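PDB 3OUT: glutamate racemase from Francisella tularensis subsp. tularensis, which belongs to the Asp/Glu/hydantoin racemase family, has an alpha/beta fold with two parallel beta sheets, and is modelled here with D-glutamic acid bound. Local coordinates for residues R51-I54 / Q55-A59; C77-I80 / S81-K85; N124-A127 / Y128-Q131; N144-G147 / L148-S151. All blocks are in the same frame, centred on the assembly; numbering follows the deposited sequence.

Interaction 1: R51-I54 / Q55-A59; sequences RATI and QKFAA
Thr53 and Phe57 stand one turn apart near the start of helix 51-67 and form an i to i+4 CH-pi pair. The methyl CG2 of Thr53 lies over one face of the Phe57 ring, 3.7 Å from its centroid and 22° off the ring normal. The two side chains run alongside each other in the same direction, and the methyl is displaced toward the outer rim, where Thr53 CG2 comes within 3.4 Å of Phe57 CZ. At its inner end the ring leans on the backbone, with Phe57 CG 3.4 Å from Thr53 O, the same carbonyl that receives the Phe57 N-H at 3.0 Å (Phe57 N to Thr53 O). A chi1 of -72° splits the threonine branches between two tasks: the methyl turns to the ring, while OG1 bonds to Asp240 of a third subunit.

Ile54 sends its side chain off an adjoining flank of the helix, against Thr79 and Ile83 of helix 78-92. Gln55 begins by folding over the preceding turn, its CG 3.3 Å from Arg51 O, and then runs extended, which carries NE2 to the backbone oxygen of Ile83. Lys56 is straight as far as CE and bends only at its last torsion (chi4 77°), where NZ meets Asp266 of the third subunit in a salt bridge.

Beneath these side chains four successive i to i+4 bonds, donated by the backbone N-H groups of Gln55, Lys56, Phe57 and Ala58, keep the helix regular. In the last of them Ala58 N is 2.9 Å from Ile54 O, and Ala58 CB rests 3.4 Å from that same oxygen.

Interaction 2: C77-I80 / S81-K85; sequences CNTI and SAIAK. With DGL (D-glutamic acid), chain E.
Ser81 grips Cys77 O twice, its OG at 2.8 Å and its N at 3.0 Å from that oxygen, the two donors arriving from opposite faces of the carbonyl plane. This is the tight first turn of helix 78-92, which follows strand 72-75 in a beta-alpha-beta unit. Cys77 is the N-cap: with SG anti to its backbone N (chi1 177°), the sulfur swings over the helix start and accepts a nearly straight bond (171°) from Ile80 N at 3.4 Å from Cys77 SG.

Toward the partly exposed Ile83 the turn slackens. The bond from Ile83 N to Thr79 O is weak, and the same N-H also reaches Ile80 O, from well above its carbonyl plane; Ala84 N holds that oxygen more squarely.

At the buried end the side-chain carboxylate of D-glutamic acid is clasped. Asn78 N and ND2 both donate to its OE2, at 2.9 and 3.0 Å, while Thr79 OG1 donates to OE1 at 2.7 Å. Tyr128 OH, hydrogen-bonded to Asn78 OD1, would fix the rotation of the amide. Gathering N-H and O-H donors at a helix N-terminus suits an anion, whose negative charge would probably be stabilised there without a countercharge from these residues.

Interaction 3: N124-A127 / Y128-Q131; sequences NSNA and YALQ
Asn126 interrupts the helical path with a positive phi of 65°, yet its carbonyl still serves as the first acceptor of the next helix: Leu130 N bonds to Asn126 O at 3.0 Å, almost straight down the C=O direction. It is the first residue to leave the helical path after helix 120-125, and it occupies the N-cap position of helix 127-135, although its side chain makes no capping bond.

With CG anti to the backbone N (chi1 -159°), the amide of Asn126 lies alongside the new helix, and OD1 touches Ala129 CB at 3.4 Å. Its ND2 turns outward to Glu69 and the Asp67 carbonyl of a second subunit, bonds that would fix the amide's rotation. Just before it, Ser125 OG accepts from Ala127 N at 3.1 Å in an ST turn. One step on, Gln131 N closes on Ala127 O at 2.9 Å; chi1 (-63°) sets Gln131 CG beside its own N, 3.1 Å from that oxygen. On the inner side, Ala127 and Tyr128 pack on Ile101 of helix 100-106.

A single asparagine in the left-handed helical region, flanked by right-handed turns, is a familiar way of stopping one helix and starting another within an alpha/beta domain.

Interaction 4: N144-G147 / L148-S151; sequences NPCG and LFVS
A type I beta turn from Cys146 to Phe149 carries the chain from strand 140-145 into helix 149-154, and Cys146 and Phe149 pack together across it. Phe149 N bonds to Cys146 O at 3.0 Å, approaching from above the carbonyl plane. Over the same turn Cys146 CB lies over one ring face in a CH-pi contact, 3.9 Å from the Phe149 centroid and 29° off the normal, with its closest approach to Phe149 CD2. The sulfur continues past the rim to an oblique position near CE2, a sulfur-aromatic contact with SG of Cys146 4.4 Å from the Phe149 centroid. With chi1 at -63°, SG lies beside the cysteine's own backbone N; CB makes the closer contact. Tyr170 and Tyr189 meet Phe149 edge-to-face, so the turn is set in an aromatic cluster.

The first helical bonds are completed by water. One water donates to Cys146 O at 2.7 Å and accepts from Val150 N at 3.1 Å; a second bridges Gly147 O and Ser151 N, at 2.7 and 3.0 Å. Each spans an i to i+4 pair whose N and O are too far apart to bond directly. The side chain of Val150 comes to about 4 Å from the bound D-glutamic acid, while Leu148 packs on Leu148 of a third subunit.

The arrangement is a beta-alpha junction at the C-terminal end of a parallel strand, the end where ligand sites of alpha/beta folds usually lie.

Overall arrangement
From the N terminus the four contacts follow in series; each is local to a helix or a turn, and none nests in or crosses another. Interactions 1 and 2 belong to neighbouring helices, 51-67 and 78-92, around the six-stranded sheet, and their centres lie about 10 Å apart. Interaction 2 also touches interaction 3, which joins helices 120-125 and 127-135 beside the four-stranded sheet, so it sits between the two halves of the fold. Interaction 4 leaves the edge strand of that second sheet; its nearest atoms are about 7 Å from interaction 2, and both border the ligand. Interactions 1 and 3 both reach the second subunit, interactions 1 and 4 the third.

Interaction 1: R51-I54 / Q55-A59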
loop_
_atom_site.group_PDB
_atom_site.type_symbol
_atom_site.label_atom_id
_atom_site.label_comp_id
_atom_site.label_asym_id
_atom_site.label_seq_id
_atom_site.Cartn_x
_atom_site.Cartn_y
_atom_site.Cartn_z
ATOM N N ARG B 51 12.760 -9.352 2.598
ATOM C CA ARG B 51 11.930 -10.305 3.343
ATOM C C ARG B 51 10.821 -9.612 4.132
ATOM O O ARG B 51 9.681 -10.116 4.183
ATOM C CB ARG B 51 12.776 -11.138 4.274
ATOM C CG ARG B 51 13.612 -12.177 3.622
ATOM C CD ARG B 51 14.442 -12.695 4.785
ATOM N NE ARG B 51 15.434 -13.722 4.583
ATOM C CZ ARG B 51 16.639 -13.568 4.050
ATOM N NH1 ARG B 51 17.051 -12.424 3.505
ATOM N NH2 ARG B 51 17.423 -14.611 4.030
ATOM N N ALA B 52 11.124 -8.480 4.774
ATOM C CA ALA B 52 10.133 -7.781 5.626
ATOM C C ALA B 52 8.969 -7.316 4.767
ATOM O O ALA B 52 7.799 -7.458 5.147
ATOM C CB ALA B 52 10.776 -6.610 6.385
ATOM N N THR B 53 9.271 -6.808 3.587
ATOM C CA THR B 53 8.225 -6.294 2.721
ATOM C C THR B 53 7.398 -7.402 2.078
ATOM O O THR B 53 6.178 -7.291 1.984
ATOM C CB THR B 53 8.829 -5.380 1.658
ATOM O OG1 THR B 53 9.214 -4.187 2.329
ATOM C CG2 THR B 53 7.784 -4.993 0.624
ATOM N N ILE B 54 8.047 -8.494 1.691
ATOM C CA ILE B 54 7.320 -9.633 1.147
ATOM C C ILE B 54 6.358 -10.175 2.184
ATOM O O ILE B 54 5.202 -10.471 1.841
ATOM C CB ILE B 54 8.245 -10.735 0.598
ATOM C CG1 ILE B 54 9.002 -10.197 -0.648
ATOM C CG2 ILE B 54 7.421 -12.000 0.294
ATOM C CD1 ILE B 54 10.238 -11.002 -1.021
ATOM N N GLN B 55 6.790 -10.283 3.443
ATOM C CA GLN B 55 5.883 -10.722 4.504
ATOM C C GLN B 55 4.701 -9.781 4.727
ATOM O O GLN B 55 3.593 -10.249 4.941
ATOM C CB GLN B 55 6.608 -10.967 5.833
ATOM C CG GLN B 55 7.560 -12.121 5.761
ATOM C CD GLN B 55 8.089 -12.585 7.111
ATOM O OE1 GLN B 55 7.980 -11.905 8.126
ATOM N NE2 GLN B 55 8.590 -13.817 7.139
ATOM N N LYS B 56 4.947 -8.467 4.724
ATOM C CA LYS B 56 3.908 -7.469 4.861
ATOM C C LYS B 56 2.859 -7.639 3.766
ATOM O O LYS B 56 1.657 -7.724 4.061
ATOM C CB LYS B 56 4.516 -6.052 4.800
ATOM C CG LYS B 56 3.443 -4.988 4.951
ATOM C CD LYS B 56 4.012 -3.586 4.771
ATOM C CE LYS B 56 2.924 -2.496 4.984
ATOM N NZ LYS B 56 2.608 -2.271 6.470
ATOM N N PHE B 57 3.308 -7.759 2.506
ATOM C CA PHE B 57 2.405 -7.876 1.370
ATOM C C PHE B 57 1.604 -9.163 1.457
ATOM O O PHE B 57 0.350 -9.184 1.262
ATOM C CB PHE B 57 3.211 -7.892 0.070
ATOM C CG PHE B 57 3.823 -6.590 -0.326
ATOM C CD1 PHE B 57 3.561 -5.410 0.324
ATOM C CD2 PHE B 57 4.693 -6.600 -1.422
ATOM C CE1 PHE B 57 4.146 -4.237 -0.123
ATOM C CE2 PHE B 57 5.276 -5.449 -1.867
ATOM C CZ PHE B 57 4.986 -4.280 -1.210
ATOM N N ALA B 58 2.277 -10.269 1.799
ATOM C CA ALA B 58 1.596 -11.585 1.854
ATOM C C ALA B 58 0.542 -11.637 2.951
ATOM O O ALA B 58 -0.502 -12.267 2.747
ATOM C CB ALA B 58 2.610 -12.722 2.093
ATOM N N ALA B 59 0.779 -10.958 4.078
ATOM C CA ALA B 59 -0.244 -10.934 5.136
ATOM C C ALA B 59 -1.530 -10.266 4.622
ATOM O O ALA B 59 -2.616 -10.718 4.911
ATOM C CB ALA B 59 0.272 -10.281 6.422
#

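Interaction 2: C77-I80 / S81-K85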
loop_
_atom_site.group_PDB
_atom_site.type_symbol
_atom_site.label_atom_id
_atom_site.label_comp_id
_atom_site.label_asym_id
_atom_site.label_seq_id
_atom_site.Cartn_x
_atom_site.Cartn_y
_atom_site.Cartn_z
ATOM N N CYS B 77 3.355 -18.890 -5.935
ATOM C CA CYS B 77 4.576 -18.106 -6.056
ATOM C C CYS B 77 5.665 -18.706 -5.173
ATOM O O CYS B 77 5.471 -18.901 -3.960
ATOM C CB CYS B 77 4.296 -16.674 -5.598
ATOM S SG CYS B 77 5.773 -15.629 -5.638
ATOM N N ASN B 78 6.818 -18.998 -5.769
ATOM C CA ASN B 78 7.936 -19.521 -5.025
ATOM C C ASN B 78 8.519 -18.516 -4.031
ATOM O O ASN B 78 9.016 -18.892 -2.969
ATOM C CB ASN B 78 9.065 -19.975 -5.955
ATOM C CG ASN B 78 8.726 -21.218 -6.755
ATOM O OD1 ASN B 78 9.092 -22.362 -6.370
ATOM N ND2 ASN B 78 8.064 -21.014 -7.894
ATOM N N THR B 79 8.453 -17.240 -4.376
ATOM C CA THR B 79 9.028 -16.170 -3.558
ATOM C C THR B 79 8.189 -16.021 -2.285
ATOM O O THR B 79 8.730 -16.016 -1.191
ATOM C CB THR B 79 9.133 -14.809 -4.346
ATOM O OG1 THR B 79 9.912 -15.001 -5.531
ATOM C CG2 THR B 79 9.695 -13.715 -3.456
ATOM N N ILE B 80 6.864 -15.962 -2.411
ATOM C CA ILE B 80 5.987 -15.954 -1.219
ATOM C C ILE B 80 6.140 -17.254 -0.418
ATOM O O ILE B 80 6.251 -17.219 0.805
ATOM C CB ILE B 80 4.508 -15.727 -1.612
ATOM C CG1 ILE B 80 4.347 -14.359 -2.286
ATOM C CG2 ILE B 80 3.577 -15.807 -0.361
ATOM C CD1 ILE B 80 2.936 -14.113 -2.921
ATOM N N SER B 81 6.184 -18.389 -1.104
ATOM C CA SER B 81 6.379 -19.672 -0.375
ATOM C C SER B 81 7.676 -19.719 0.430
ATOM O O SER B 81 7.732 -20.280 1.521
ATOM C CB SER B 81 6.399 -20.828 -1.365
ATOM O OG SER B 81 5.129 -20.983 -2.051
ATOM N N ALA B 82 8.739 -19.197 -0.143
ATOM C CA ALA B 82 10.044 -19.189 0.486
ATOM C C ALA B 82 10.104 -18.367 1.774
ATOM O O ALA B 82 10.819 -18.699 2.741
ATOM C CB ALA B 82 11.072 -18.605 -0.488
ATOM N N ILE B 83 9.395 -17.239 1.752
ATOM C CA ILE B 83 9.590 -16.178 2.737
ATOM C C ILE B 83 8.421 -15.966 3.676
ATOM O O ILE B 83 8.647 -15.556 4.820
ATOM C CB ILE B 83 10.003 -14.854 2.020
ATOM C CG1 ILE B 83 11.426 -15.027 1.484
ATOM C CG2 ILE B 83 9.831 -13.604 2.903
ATOM C CD1 ILE B 83 11.810 -14.098 0.302
ATOM N N ALA B 84 7.199 -16.262 3.219
ATOM C CA ALA B 84 5.972 -15.927 3.945
ATOM C C ALA B 84 5.017 -17.056 4.164
ATOM O O ALA B 84 3.881 -16.821 4.601
ATOM C CB ALA B 84 5.241 -14.725 3.229
ATOM N N LYS B 85 5.449 -18.314 3.960
ATOM C CA LYS B 85 4.533 -19.429 4.136
ATOM C C LYS B 85 3.949 -19.441 5.530
ATOM O O LYS B 85 2.758 -19.663 5.691
ATOM C CB LYS B 85 5.236 -20.767 3.858
ATOM C CG LYS B 85 4.325 -21.992 3.867
ATOM C CD LYS B 85 5.106 -23.253 3.494
ATOM C CE LYS B 85 6.166 -23.651 4.504
ATOM N NZ LYS B 85 6.625 -25.076 4.266
HETATM N N DGL E . 5.906 -13.199 -9.749
HETATM C CA DGL E . 7.391 -13.234 -9.505
HETATM C C DGL E . 7.851 -11.956 -8.863
HETATM O O DGL E . 7.005 -11.216 -8.311
HETATM C CB DGL E . 7.841 -14.363 -8.586
HETATM C CG DGL E . 7.367 -15.767 -8.992
HETATM C CD DGL E . 8.031 -16.904 -8.242
HETATM O OE1 DGL E . 9.001 -16.669 -7.497
HETATM O OE2 DGL E . 7.583 -18.067 -8.450
HETATM O OXT DGL E . 9.073 -11.677 -8.817
#

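Interaction 3: N124-A127 / Y128-Q131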
loop_
_atom_site.group_PDB
_atom_site.type_symbol
_atom_site.label_atom_id
_atom_site.label_comp_id
_atom_site.label_asym_id
_atom_site.label_seq_id
_atom_site.Cartn_x
_atom_site.Cartn_y
_atom_site.Cartn_z
ATOM N N ASN B 124 18.208 -16.092 -1.924
ATOM C CA ASN B 124 18.796 -15.476 -0.737
ATOM C C ASN B 124 18.099 -15.900 0.552
ATOM O O ASN B 124 18.722 -15.938 1.598
ATOM C CB ASN B 124 18.798 -13.947 -0.818
ATOM C CG ASN B 124 19.713 -13.423 -1.883
ATOM O OD1 ASN B 124 20.639 -14.093 -2.312
ATOM N ND2 ASN B 124 19.429 -12.211 -2.345
ATOM N N SER B 125 16.827 -16.293 0.477
ATOM C CA SER B 125 16.115 -16.791 1.636
ATOM C C SER B 125 16.620 -18.165 2.075
ATOM O O SER B 125 16.381 -18.580 3.210
ATOM C CB SER B 125 14.631 -16.903 1.368
ATOM O OG SER B 125 14.339 -18.088 0.669
ATOM N N ASN B 126 17.287 -18.845 1.161
ATOM C CA ASN B 126 17.762 -20.231 1.357
ATOM C C ASN B 126 16.664 -21.285 1.512
ATOM O O ASN B 126 16.958 -22.446 1.890
ATOM C CB ASN B 126 18.771 -20.339 2.530
ATOM C CG ASN B 126 19.649 -21.585 2.429
ATOM O OD1 ASN B 126 20.217 -21.874 1.366
ATOM N ND2 ASN B 126 19.780 -22.317 3.551
ATOM N N ALA B 127 15.418 -20.951 1.174
ATOM C CA ALA B 127 14.327 -21.838 1.470
ATOM C C ALA B 127 14.448 -23.213 0.766
ATOM O O ALA B 127 14.129 -24.234 1.370
ATOM C CB ALA B 127 12.970 -21.170 1.096
ATOM N N TYR B 128 14.852 -23.248 -0.498
ATOM C CA TYR B 128 14.860 -24.538 -1.207
ATOM C C TYR B 128 15.910 -25.446 -0.599
ATOM O O TYR B 128 15.639 -26.609 -0.326
ATOM C CB TYR B 128 15.078 -24.382 -2.709
ATOM C CG TYR B 128 13.804 -24.446 -3.534
ATOM C CD1 TYR B 128 13.196 -25.637 -3.774
ATOM C CD2 TYR B 128 13.253 -23.296 -4.130
ATOM C CE1 TYR B 128 12.039 -25.709 -4.548
ATOM C CE2 TYR B 128 12.160 -23.361 -4.896
ATOM C CZ TYR B 128 11.536 -24.590 -5.103
ATOM O OH TYR B 128 10.388 -24.656 -5.871
ATOM N N ALA B 129 17.115 -24.926 -0.391
ATOM C CA ALA B 129 18.165 -25.781 0.235
ATOM C C ALA B 129 17.739 -26.249 1.616
ATOM O O ALA B 129 17.884 -27.408 1.960
ATOM C CB ALA B 129 19.463 -25.040 0.292
ATOM N N LEU B 130 17.186 -25.349 2.418
ATOM C CA LEU B 130 16.724 -25.711 3.757
ATOM C C LEU B 130 15.670 -26.806 3.747
ATOM O O LEU B 130 15.764 -27.785 4.509
ATOM C CB LEU B 130 16.203 -24.484 4.491
ATOM C CG LEU B 130 15.796 -24.694 5.949
ATOM C CD1 LEU B 130 17.051 -24.842 6.825
ATOM C CD2 LEU B 130 14.830 -23.576 6.406
ATOM N N GLN B 131 14.687 -26.673 2.871
ATOM C CA GLN B 131 13.567 -27.636 2.835
ATOM C C GLN B 131 14.005 -28.966 2.261
ATOM O O GLN B 131 13.533 -29.998 2.700
ATOM C CB GLN B 131 12.379 -27.077 2.067
ATOM C CG GLN B 131 11.766 -25.810 2.700
ATOM C CD GLN B 131 11.137 -26.051 4.054
ATOM O OE1 GLN B 131 10.459 -27.053 4.266
ATOM N NE2 GLN B 131 11.364 -25.120 4.987
#

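Interaction 4: N144-G147 / L148-S151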
loop_
_atom_site.group_PDB
_atom_site.type_symbol
_atom_site.label_atom_id
_atom_site.label_comp_id
_atom_site.label_asym_id
_atom_site.label_seq_id
_atom_site.Cartn_x
_atom_site.Cartn_y
_atom_site.Cartn_z
ATOM N N ASN B 144 21.391 -20.801 -7.607
ATOM C CA ASN B 144 21.828 -19.571 -8.277
ATOM C C ASN B 144 20.624 -18.698 -8.642
ATOM O O ASN B 144 19.728 -19.170 -9.295
ATOM C CB ASN B 144 22.644 -19.884 -9.533
ATOM C CG ASN B 144 23.590 -18.748 -9.932
ATOM O OD1 ASN B 144 24.166 -18.081 -9.069
ATOM N ND2 ASN B 144 23.774 -18.551 -11.248
ATOM N N PRO B 145 20.645 -17.397 -8.246
ATOM C CA PRO B 145 19.555 -16.510 -8.669
ATOM C C PRO B 145 19.621 -16.176 -10.174
ATOM O O PRO B 145 20.703 -16.160 -10.761
ATOM C CB PRO B 145 19.761 -15.269 -7.802
ATOM C CG PRO B 145 21.132 -15.252 -7.462
ATOM C CD PRO B 145 21.639 -16.676 -7.446
ATOM N N CYS B 146 18.464 -15.941 -10.802
ATOM C CA CYS B 146 18.410 -15.565 -12.212
ATOM C C CYS B 146 17.628 -14.271 -12.335
ATOM O O CYS B 146 16.548 -14.239 -12.934
ATOM C CB CYS B 146 17.748 -16.643 -13.042
ATOM S SG CYS B 146 18.636 -18.259 -13.050
ATOM N N GLY B 147 18.175 -13.203 -11.762
ATOM C CA GLY B 147 17.408 -11.965 -11.557
ATOM C C GLY B 147 16.647 -11.420 -12.753
ATOM O O GLY B 147 15.480 -11.021 -12.620
ATOM N N LEU B 148 17.281 -11.415 -13.933
ATOM C CA LEU B 148 16.663 -10.844 -15.127
ATOM C C LEU B 148 15.541 -11.669 -15.729
ATOM O O LEU B 148 14.724 -11.115 -16.488
ATOM C CB LEU B 148 17.685 -10.557 -16.226
ATOM C CG LEU B 148 17.309 -9.649 -17.414
ATOM C CD1 LEU B 148 16.672 -8.293 -16.978
ATOM C CD2 LEU B 148 18.547 -9.390 -18.288
ATOM N N PHE B 149 15.444 -12.958 -15.385
ATOM C CA PHE B 149 14.489 -13.791 -16.107
ATOM C C PHE B 149 13.019 -13.312 -16.034
ATOM O O PHE B 149 12.292 -13.360 -17.031
ATOM C CB PHE B 149 14.536 -15.243 -15.608
ATOM C CG PHE B 149 15.595 -16.145 -16.237
ATOM C CD1 PHE B 149 16.464 -15.735 -17.244
ATOM C CD2 PHE B 149 15.706 -17.445 -15.761
ATOM C CE1 PHE B 149 17.368 -16.623 -17.803
ATOM C CE2 PHE B 149 16.662 -18.328 -16.278
ATOM C CZ PHE B 149 17.459 -17.924 -17.313
ATOM N N VAL B 150 12.551 -12.907 -14.862
ATOM C CA VAL B 150 11.167 -12.518 -14.713
ATOM C C VAL B 150 10.787 -11.382 -15.660
ATOM O O VAL B 150 9.829 -11.503 -16.431
ATOM C CB VAL B 150 10.808 -12.162 -13.256
ATOM C CG1 VAL B 150 9.508 -11.389 -13.161
ATOM C CG2 VAL B 150 10.737 -13.448 -12.384
ATOM N N SER B 151 11.522 -10.273 -15.628
ATOM C CA SER B 151 11.189 -9.145 -16.514
ATOM C C SER B 151 11.335 -9.515 -18.001
ATOM O O SER B 151 10.512 -9.148 -18.821
ATOM C CB SER B 151 12.042 -7.941 -16.172
ATOM O OG SER B 151 11.616 -6.859 -17.012
HETATM O O HOH W 1 13.942 -14.058 -12.283
HETATM O O HOH W 2 13.621 -9.336 -13.740
#